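Side-chain contact in pyocin S8 (Pseudomonas aeruginosa, PDB 6W0V), which is a bacteriocin whose C-terminal H-N-H nuclease domain, held here in mutant form with its cognate immunity protein, probably kills competing bacteria by cutting their DNA: residues 31-36 with 50-55. The protein carries 1 engineered substitution. Residues are numbered along the deposited sequence; the frame is centred on the assembly and turned at random.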
# COMPACT_ATOMS: atom_id res chain seq x y z
N SER A 31 -12.05 8.79 -12.17
CA SER A 31 -12.67 8.47 -13.47
C SER A 31 -11.62 7.88 -14.42
O SER A 31 -11.96 6.93 -15.14
CB SER A 31 -13.35 9.67 -14.04
OG SER A 31 -12.45 10.76 -14.15
N GLN A 32 -10.38 8.37 -14.40
CA GLN A 32 -9.33 7.89 -15.34
C GLN A 32 -8.95 6.45 -14.97
O GLN A 32 -8.47 5.72 -15.84
CB GLN A 32 -8.11 8.80 -15.36
CG GLN A 32 -7.31 8.79 -14.07
CD GLN A 32 -7.74 9.88 -13.11
OE1 GLN A 32 -8.92 10.16 -12.95
NE2 GLN A 32 -6.76 10.49 -12.46
N ILE A 33 -9.13 6.07 -13.70
CA ILE A 33 -8.89 4.68 -13.23
C ILE A 33 -10.10 3.84 -13.65
O ILE A 33 -9.89 2.77 -14.22
CB ILE A 33 -8.62 4.65 -11.72
CG1 ILE A 33 -7.36 5.45 -11.38
CG2 ILE A 33 -8.53 3.22 -11.21
CD1 ILE A 33 -6.16 5.03 -12.19
N ALA A 34 -11.31 4.34 -13.41
CA ALA A 34 -12.53 3.69 -13.92
C ALA A 34 -12.32 3.41 -15.40
O ALA A 34 -12.62 2.30 -15.85
CB ALA A 34 -13.74 4.55 -13.67
N ASP A 35 -11.74 4.36 -16.13
CA ASP A 35 -11.51 4.23 -17.59
C ASP A 35 -10.70 2.98 -17.91
O ASP A 35 -10.88 2.43 -18.99
CB ASP A 35 -10.82 5.47 -18.16
CG ASP A 35 -11.71 6.70 -18.18
OD1 ASP A 35 -12.94 6.54 -18.09
OD2 ASP A 35 -11.17 7.80 -18.28
N GLN A 36 -9.81 2.58 -17.01
CA GLN A 36 -8.87 1.45 -17.24
C GLN A 36 -9.49 0.13 -16.81
O GLN A 36 -8.87 -0.91 -17.05
CB GLN A 36 -7.57 1.68 -16.46
CG GLN A 36 -6.84 2.95 -16.85
CD GLN A 36 -6.67 3.02 -18.35
OE1 GLN A 36 -6.40 2.02 -19.01
NE2 GLN A 36 -6.84 4.21 -18.90
N GLU A 50 -5.76 -5.74 -8.34
CA GLU A 50 -4.42 -5.62 -8.96
C GLU A 50 -4.51 -4.63 -10.12
O GLU A 50 -3.70 -3.74 -10.23
CB GLU A 50 -3.93 -6.95 -9.46
CG GLU A 50 -3.50 -7.84 -8.34
CD GLU A 50 -2.91 -9.14 -8.82
OE1 GLU A 50 -2.83 -9.33 -10.05
OE2 GLU A 50 -2.53 -9.95 -7.96
N GLN A 51 -5.47 -4.81 -11.01
CA GLN A 51 -5.52 -3.96 -12.20
C GLN A 51 -5.81 -2.53 -11.75
O GLN A 51 -5.33 -1.60 -12.37
CB GLN A 51 -6.57 -4.49 -13.16
CG GLN A 51 -6.17 -5.84 -13.71
CD GLN A 51 -7.02 -6.19 -14.90
OE1 GLN A 51 -7.36 -5.33 -15.71
NE2 GLN A 51 -7.38 -7.46 -14.99
N PHE A 52 -6.58 -2.40 -10.69
CA PHE A 52 -6.91 -1.09 -10.08
C PHE A 52 -5.61 -0.39 -9.71
O PHE A 52 -5.32 0.72 -10.17
CB PHE A 52 -7.82 -1.35 -8.89
CG PHE A 52 -8.21 -0.13 -8.13
CD1 PHE A 52 -7.32 0.46 -7.24
CD2 PHE A 52 -9.46 0.42 -8.30
CE1 PHE A 52 -7.71 1.58 -6.53
CE2 PHE A 52 -9.85 1.53 -7.58
CZ PHE A 52 -8.97 2.11 -6.70
N TRP A 53 -4.82 -1.07 -8.90
CA TRP A 53 -3.60 -0.42 -8.38
C TRP A 53 -2.58 -0.28 -9.50
O TRP A 53 -1.86 0.71 -9.49
CB TRP A 53 -3.05 -1.18 -7.20
CG TRP A 53 -3.93 -0.98 -6.02
CD1 TRP A 53 -4.63 -1.93 -5.35
CD2 TRP A 53 -4.27 0.28 -5.41
NE1 TRP A 53 -5.35 -1.36 -4.35
CE2 TRP A 53 -5.15 -0.01 -4.35
CE3 TRP A 53 -3.89 1.60 -5.62
CZ2 TRP A 53 -5.64 0.98 -3.51
CZ3 TRP A 53 -4.39 2.58 -4.80
CH2 TRP A 53 -5.26 2.27 -3.76
N VAL A 54 -2.54 -1.22 -10.43
CA VAL A 54 -1.66 -1.08 -11.62
C VAL A 54 -2.06 0.18 -12.36
O VAL A 54 -1.20 0.93 -12.77
CB VAL A 54 -1.71 -2.32 -12.51
CG1 VAL A 54 -1.14 -2.06 -13.89
CG2 VAL A 54 -1.02 -3.49 -11.84
N ALA A 55 -3.36 0.40 -12.54
CA ALA A 55 -3.86 1.57 -13.27
C ALA A 55 -3.45 2.82 -12.50
O ALA A 55 -3.05 3.79 -13.14
CB ALA A 55 -5.34 1.47 -13.44
O HOH W 1 -6.84 -2.80 -16.33
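Ile33 meets Ala55 where segments 31-36 and 50-55, on helices 31-37 and 45-57, pass with their axes 9.3 Å apart and their directions 129° from parallel, an oblique crossing in which the touching residues are about one turn apart on each side (Ile33 and Gln36, Phe52 and Ala55). The two CA atoms lie 5.9 Å apart, a close approach that the small side chain of Ala55 permits. Ile33, branched at CB, reaches two places at once. Its CD1 lies 3.9 Å from Ala55 CB and also rests against the carbonyl group of Ala55. The other branch, CG2, stands anti to the backbone N (chi1 of CG1 -62°) and comes over one face of the Phe52 ring, toward the rim, 4.1 Å from CD2. The CA-CB bond of Phe52 points away from segment 31-36, but with CG anti to its own N (chi1 178°) the ring swings back far enough to receive that methyl. A large, flat apolar ring suits this buried site, where Ile96 and Val116 also touch it.

On the exposed flank, Gln36 contributes its aliphatic part: CB packs 3.8 Å from Ala55 CB. A long polar residue suits this border, since its methylenes cover the alanine. No direct hydrogen bond joins the two segments; instead one water donates to Gln36 O at 2.9 Å and to Gln51 OE1 at 2.7 Å. Lys40 also bonds Gln36 O, and Asp47 holds Gln51 NE2.

This is a small, largely apolar helix-helix joint in the nuclease domain. Leu62 of helix 60-63 packs on Ile33, while Phe52 and its neighbour Trp53 seat helix 45-57 on strands 95-98 and 114-117 of the three-stranded antiparallel sheet.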